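Local structure of tyrosine--tRNA ligase (Pyrococcus horikoshii, 2CYC) at residues N8-K13 and E22-L27; T15-T20 and D189-H194. The protein probably attaches tyrosine to tRNA(Tyr) in two steps, first activating the amino acid with ATP and then transferring it to the acceptor end of the tRNA. One frame throughout, in Å; residues are numbered along the deposited sequence.

Overall arrangement
From the N terminus the chain runs through helix 3-11, strand 15-19 and helix 21-30 in succession. Interaction 1 brings the two helices together and closes a short loop that contains the strand. Interaction 2 starts from that strand and reaches helix 191-200, closing a loop of 168 residues; since strand 15-19 lies between the segments of interaction 1 and D189-H194 comes after both, the two contacts cross rather than nest. Their centres are 13 Å apart. They also touch directly, through V10 and T15 and through L11 and V18. Together they tie the N-terminal helices, by way of an edge of the mixed sheet, to the tyrosine-binding side of the catalytic domain.

Interaction 1 of 2, residues N8-K13 and E22-L27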
loop_
_atom_site.group_PDB
_atom_site.type_symbol
_atom_site.label_atom_id
_atom_site.label_comp_id
_atom_site.label_asym_id
_atom_site.label_seq_id
_atom_site.Cartn_x
_atom_site.Cartn_y
_atom_site.Cartn_z
ATOM N N ASN A 8 -7.444 -36.728 4.461
ATOM C CA ASN A 8 -6.173 -37.281 4.927
ATOM C C ASN A 8 -4.994 -36.874 4.045
ATOM O O ASN A 8 -3.888 -36.684 4.538
ATOM C CB ASN A 8 -6.228 -38.810 5.006
ATOM C CG ASN A 8 -7.047 -39.305 6.178
ATOM O OD1 ASN A 8 -7.264 -38.581 7.150
ATOM N ND2 ASN A 8 -7.492 -40.551 6.101
ATOM N N LEU A 9 -5.220 -36.765 2.741
ATOM C CA LEU A 9 -4.154 -36.355 1.829
ATOM C C LEU A 9 -3.724 -34.925 2.195
ATOM O O LEU A 9 -2.537 -34.594 2.175
ATOM C CB LEU A 9 -4.647 -36.386 0.374
ATOM C CG LEU A 9 -4.250 -37.459 -0.662
ATOM C CD1 LEU A 9 -3.173 -38.382 -0.143
ATOM C CD2 LEU A 9 -5.492 -38.243 -1.067
ATOM N N VAL A 10 -4.693 -34.073 2.528
ATOM C CA VAL A 10 -4.368 -32.692 2.886
ATOM C C VAL A 10 -3.660 -32.664 4.242
ATOM O O VAL A 10 -2.697 -31.921 4.445
ATOM C CB VAL A 10 -5.647 -31.820 2.961
ATOM C CG1 VAL A 10 -5.317 -30.424 3.515
ATOM C CG2 VAL A 10 -6.267 -31.704 1.585
ATOM N N LEU A 11 -4.138 -33.506 5.151
ATOM C CA LEU A 11 -3.611 -33.595 6.507
ATOM C C LEU A 11 -2.274 -34.314 6.700
ATOM O O LEU A 11 -1.553 -34.015 7.645
ATOM C CB LEU A 11 -4.664 -34.250 7.408
ATOM C CG LEU A 11 -5.781 -33.363 7.970
ATOM C CD1 LEU A 11 -5.222 -32.520 9.091
ATOM C CD2 LEU A 11 -6.371 -32.474 6.878
ATOM N N LYS A 12 -1.923 -35.236 5.814
ATOM C CA LYS A 12 -0.679 -35.978 5.991
ATOM C C LYS A 12 0.589 -35.128 6.023
ATOM O O LYS A 12 0.682 -34.088 5.353
ATOM C CB LYS A 12 -0.542 -37.059 4.918
ATOM C CG LYS A 12 -0.589 -36.537 3.504
ATOM C CD LYS A 12 -0.460 -37.665 2.475
ATOM C CE LYS A 12 0.931 -38.289 2.478
ATOM N NZ LYS A 12 1.202 -39.030 1.218
ATOM N N LYS A 13 1.565 -35.583 6.814
ATOM C CA LYS A 13 2.838 -34.880 6.948
ATOM C C LYS A 13 3.413 -34.664 5.569
ATOM O O LYS A 13 3.224 -35.487 4.683
ATOM C CB LYS A 13 3.819 -35.689 7.800
ATOM C CG LYS A 13 3.467 -35.688 9.272
ATOM C CD LYS A 13 4.539 -36.362 10.116
ATOM C CE LYS A 13 4.473 -35.862 11.559
ATOM N NZ LYS A 13 3.092 -35.905 12.119
ATOM N N GLU A 22 -12.674 -28.457 9.607
ATOM C CA GLU A 22 -14.106 -28.327 9.408
ATOM C C GLU A 22 -14.426 -27.560 8.118
ATOM O O GLU A 22 -15.303 -27.962 7.356
ATOM C CB GLU A 22 -14.742 -27.612 10.599
ATOM C CG GLU A 22 -16.189 -27.215 10.355
ATOM C CD GLU A 22 -16.803 -26.451 11.521
ATOM O OE1 GLU A 22 -17.913 -25.910 11.349
ATOM O OE2 GLU A 22 -16.180 -26.393 12.607
ATOM N N ASN A 23 -13.721 -26.457 7.867
ATOM C CA ASN A 23 -13.998 -25.686 6.658
ATOM C C ASN A 23 -13.546 -26.463 5.421
ATOM O O ASN A 23 -14.186 -26.406 4.366
ATOM C CB ASN A 23 -13.306 -24.318 6.703
ATOM C CG ASN A 23 -13.746 -23.412 5.557
ATOM O OD1 ASN A 23 -12.945 -22.663 4.991
ATOM N ND2 ASN A 23 -15.029 -23.473 5.216
ATOM N N LEU A 24 -12.451 -27.205 5.559
ATOM C CA LEU A 24 -11.928 -28.010 4.460
ATOM C C LEU A 24 -12.970 -29.039 4.040
ATOM O O LEU A 24 -13.251 -29.213 2.851
ATOM C CB LEU A 24 -10.642 -28.727 4.897
ATOM C CG LEU A 24 -10.060 -29.767 3.929
ATOM C CD1 LEU A 24 -9.520 -29.081 2.669
ATOM C CD2 LEU A 24 -8.953 -30.543 4.639
ATOM N N ARG A 25 -13.530 -29.731 5.028
ATOM C CA ARG A 25 -14.541 -30.747 4.775
ATOM C C ARG A 25 -15.755 -30.094 4.120
ATOM O O ARG A 25 -16.338 -30.633 3.185
ATOM C CB ARG A 25 -14.935 -31.423 6.092
ATOM C CG ARG A 25 -16.094 -32.413 5.979
ATOM C CD ARG A 25 -16.288 -33.116 7.308
ATOM N NE ARG A 25 -17.540 -33.853 7.387
ATOM C CZ ARG A 25 -17.932 -34.512 8.472
ATOM N NH1 ARG A 25 -19.086 -35.157 8.474
ATOM N NH2 ARG A 25 -17.163 -34.522 9.556
ATOM N N HIS A 26 -16.123 -28.925 4.626
ATOM C CA HIS A 26 -17.235 -28.168 4.084
ATOM C C HIS A 26 -16.975 -27.896 2.598
ATOM O O HIS A 26 -17.846 -28.126 1.755
ATOM C CB HIS A 26 -17.372 -26.852 4.855
ATOM C CG HIS A 26 -18.428 -25.936 4.319
ATOM N ND1 HIS A 26 -19.754 -26.302 4.223
ATOM C CD2 HIS A 26 -18.355 -24.662 3.866
ATOM C CE1 HIS A 26 -20.453 -25.293 3.737
ATOM N NE2 HIS A 26 -19.628 -24.284 3.513
ATOM N N LEU A 27 -15.776 -27.413 2.273
ATOM C CA LEU A 27 -15.449 -27.135 0.877
ATOM C C LEU A 27 -15.560 -28.387 0.007
ATOM O O LEU A 27 -16.057 -28.319 -1.111
ATOM C CB LEU A 27 -14.041 -26.547 0.743
ATOM C CG LEU A 27 -13.778 -25.191 1.405
ATOM C CD1 LEU A 27 -12.480 -24.612 0.852
ATOM C CD2 LEU A 27 -14.933 -24.241 1.133
#
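L24 meets V10 and L11 through a single methyl, CD2, and these two pairs make up the whole contact, with no hydrogen bond between the segments. Following E22-L27 from its start, the helix bonds H26 N to E22 O, while N23 N is capped from outside by T20 OG1. L24 comes next, and carries all the surface that this segment gives up. Its CG stands anti to the backbone N (chi1 172°), which extends the side chain toward helix 3-11, where V10 reaches back tip to tip: L24 CD2 lies 3.8 Å from V10 CG1 and 3.9 Å from V10 CB. L11 approaches differently, its side chain sliding past L24 in the opposite direction until L11 CD2 is 3.9 Å from L24 CD2. This is plain helix-helix packing between two helices joined by strand 15-19, a helix-strand-helix element at the N terminus; the nearest CA atoms, those of V10 and L24, are 9.0 Å apart. Beyond L24, R25 stays with the same two helices, its NE in a salt bridge with E29 OE1 and its side chain touching I3 and I7. L27 packs instead on L216 and V219 of strand 214-223, the same strand whose V221 touches V10.

Interaction 2 of 2, residues T15-T20 and D189-H194; sequences TEEVLT and DQRKAH. With TYR (tyrosine), chain C.
E17 and R191 form a two-point salt bridge in which the guanidinium is used side-on, NE and NH1 each taking one carboxylate oxygen. The NE bond is nearly straight: R191 NE lies 2.9 Å from E17 OE2, with an N-H...O angle of 175°, in the guanidinium plane and on the syn lone pair. The second bond is as short, R191 NH1 to E17 OE1 at 2.9 Å, but bent to 142°, with E17 OE1 tilted out of the guanidinium plane. L19 makes a van der Waals contact, its CD1 4.0 Å from R191 NH1. E17 reaches the arginine with an extended chain, CG anti to the backbone N, whereas R191 is bent at chi3 (-59°) and crosses it at about a right angle. With an alanine here instead of R191, E17 would probably lose both bonds, its carboxylate left without the arginine's charge and with H222 ND1 still bound to OE2. E17 OE2 indeed also accepts a bond from H222 ND1. E16 and E17 both face H222, a classic beta bulge where strand 15-19 runs antiparallel to strand 214-223 in the mixed sheet of the Rossmann-fold catalytic domain of this class I synthetase. H222 NE2 in turn bonds H194 ND1, linking bulge and helix a second time. One residue before R191, Q190 turns to the substrate: its OE1 lies 2.7 Å from the amino N of the bound tyrosine and also accepts from Q172 NE2. Q190 NE2 is held by D189 OD1 at 3.1 Å, approached from above the carboxylate plane, and by I152 O, which together fix the rotation of the amide. Further out, D189 OD2 forms a salt bridge with K251 of the KMSKS region.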
loop_
_atom_site.group_PDB
_atom_site.type_symbol
_atom_site.label_atom_id
_atom_site.label_comp_id
_atom_site.label_asym_id
_atom_site.label_seq_id
_atom_site.Cartn_x
_atom_site.Cartn_y
_atom_site.Cartn_z
ATOM N N THR A 15 2.295 -31.741 6.577
ATOM C CA THR A 15 1.315 -30.770 7.058
ATOM C C THR A 15 1.463 -30.670 8.578
ATOM O O THR A 15 1.590 -31.687 9.262
ATOM C CB THR A 15 -0.128 -31.205 6.765
ATOM O OG1 THR A 15 -0.366 -31.159 5.357
ATOM C CG2 THR A 15 -1.116 -30.289 7.487
ATOM N N GLU A 16 1.443 -29.452 9.100
ATOM C CA GLU A 16 1.560 -29.248 10.536
ATOM C C GLU A 16 0.288 -28.620 11.096
ATOM O O GLU A 16 -0.086 -28.856 12.241
ATOM C CB GLU A 16 2.761 -28.345 10.851
ATOM C CG GLU A 16 2.848 -27.924 12.318
ATOM C CD GLU A 16 4.116 -27.142 12.643
ATOM O OE1 GLU A 16 4.155 -26.496 13.714
ATOM O OE2 GLU A 16 5.074 -27.176 11.837
ATOM N N GLU A 17 -0.383 -27.826 10.277
ATOM C CA GLU A 17 -1.592 -27.159 10.724
ATOM C C GLU A 17 -2.557 -26.908 9.572
ATOM O O GLU A 17 -2.139 -26.595 8.456
ATOM C CB GLU A 17 -1.227 -25.811 11.379
ATOM C CG GLU A 17 -2.422 -24.975 11.861
ATOM C CD GLU A 17 -2.022 -23.585 12.367
ATOM O OE1 GLU A 17 -2.470 -23.213 13.466
ATOM O OE2 GLU A 17 -1.281 -22.850 11.669
ATOM N N VAL A 18 -3.847 -27.045 9.858
ATOM C CA VAL A 18 -4.876 -26.762 8.871
ATOM C C VAL A 18 -5.928 -25.884 9.530
ATOM O O VAL A 18 -6.470 -26.244 10.577
ATOM C CB VAL A 18 -5.568 -28.040 8.350
ATOM C CG1 VAL A 18 -6.720 -27.654 7.397
ATOM C CG2 VAL A 18 -4.571 -28.905 7.614
ATOM N N LEU A 19 -6.188 -24.719 8.938
ATOM C CA LEU A 19 -7.215 -23.812 9.448
ATOM C C LEU A 19 -8.319 -23.729 8.385
ATOM O O LEU A 19 -8.181 -22.970 7.424
ATOM C CB LEU A 19 -6.642 -22.406 9.679
ATOM C CG LEU A 19 -5.410 -22.285 10.578
ATOM C CD1 LEU A 19 -4.869 -20.863 10.548
ATOM C CD2 LEU A 19 -5.780 -22.702 11.996
ATOM N N THR A 20 -9.384 -24.527 8.507
ATOM C CA THR A 20 -9.595 -25.498 9.586
ATOM C C THR A 20 -10.079 -26.783 8.905
ATOM O O THR A 20 -10.552 -26.752 7.759
ATOM C CB THR A 20 -10.726 -25.065 10.560
ATOM O OG1 THR A 20 -11.975 -25.056 9.854
ATOM C CG2 THR A 20 -10.461 -23.674 11.145
ATOM N N ASP A 189 5.624 -20.407 9.001
ATOM C CA ASP A 189 5.975 -19.016 9.276
ATOM C C ASP A 189 5.167 -17.986 8.490
ATOM O O ASP A 189 5.318 -16.780 8.692
ATOM C CB ASP A 189 7.486 -18.771 9.074
ATOM C CG ASP A 189 7.997 -19.207 7.701
ATOM O OD1 ASP A 189 7.199 -19.566 6.815
ATOM O OD2 ASP A 189 9.230 -19.185 7.510
ATOM N N GLN A 190 4.307 -18.458 7.596
ATOM C CA GLN A 190 3.472 -17.560 6.815
ATOM C C GLN A 190 2.045 -17.525 7.355
ATOM O O GLN A 190 1.210 -16.807 6.819
ATOM C CB GLN A 190 3.405 -18.030 5.360
ATOM C CG GLN A 190 4.753 -18.171 4.684
ATOM C CD GLN A 190 5.508 -16.877 4.692
ATOM O OE1 GLN A 190 5.047 -15.871 4.141
ATOM N NE2 GLN A 190 6.676 -16.882 5.321
ATOM N N ARG A 191 1.770 -18.287 8.415
ATOM C CA ARG A 191 0.405 -18.389 8.945
ATOM C C ARG A 191 -0.305 -17.090 9.283
ATOM O O ARG A 191 -1.530 -17.001 9.161
ATOM C CB ARG A 191 0.363 -19.340 10.160
ATOM C CG ARG A 191 0.911 -18.761 11.466
ATOM C CD ARG A 191 0.911 -19.835 12.547
ATOM N NE ARG A 191 -0.430 -20.359 12.792
ATOM C CZ ARG A 191 -1.347 -19.741 13.530
ATOM N NH1 ARG A 191 -2.545 -20.287 13.693
ATOM N NH2 ARG A 191 -1.059 -18.581 14.116
ATOM N N LYS A 192 0.441 -16.075 9.698
ATOM C CA LYS A 192 -0.190 -14.805 10.031
ATOM C C LYS A 192 -0.969 -14.224 8.861
ATOM O O LYS A 192 -2.066 -13.692 9.044
ATOM C CB LYS A 192 0.852 -13.792 10.497
ATOM C CG LYS A 192 1.337 -14.024 11.919
ATOM C CD LYS A 192 2.443 -13.041 12.257
ATOM C CE LYS A 192 2.987 -13.277 13.655
ATOM N NZ LYS A 192 4.071 -12.295 13.941
ATOM N N ALA A 193 -0.405 -14.328 7.660
ATOM C CA ALA A 193 -1.067 -13.788 6.474
ATOM C C ALA A 193 -2.361 -14.536 6.196
ATOM O O ALA A 193 -3.347 -13.960 5.727
ATOM C CB ALA A 193 -0.136 -13.883 5.259
ATOM N N HIS A 194 -2.352 -15.832 6.478
ATOM C CA HIS A 194 -3.525 -16.656 6.241
ATOM C C HIS A 194 -4.607 -16.407 7.297
ATOM O O HIS A 194 -5.798 -16.468 6.993
ATOM C CB HIS A 194 -3.091 -18.127 6.162
ATOM C CG HIS A 194 -2.260 -18.432 4.948
ATOM N ND1 HIS A 194 -1.611 -19.635 4.759
ATOM C CD2 HIS A 194 -2.009 -17.695 3.835
ATOM C CE1 HIS A 194 -1.001 -19.626 3.587
ATOM N NE2 HIS A 194 -1.228 -18.461 3.005
HETATM N N TYR C . 6.056 -14.438 2.041
HETATM C CA TYR C . 6.464 -15.699 1.351
HETATM C C TYR C . 7.868 -16.116 1.788
HETATM O O TYR C . 8.534 -15.316 2.480
HETATM C CB TYR C . 6.427 -15.503 -0.173
HETATM C CG TYR C . 5.037 -15.234 -0.716
HETATM C CD1 TYR C . 4.015 -16.171 -0.567
HETATM C CD2 TYR C . 4.743 -14.041 -1.381
HETATM C CE1 TYR C . 2.724 -15.922 -1.065
HETATM C CE2 TYR C . 3.469 -13.788 -1.888
HETATM C CZ TYR C . 2.463 -14.726 -1.724
HETATM O OH TYR C . 1.198 -14.460 -2.219
HETATM O OXT TYR C . 8.286 -17.234 1.428
#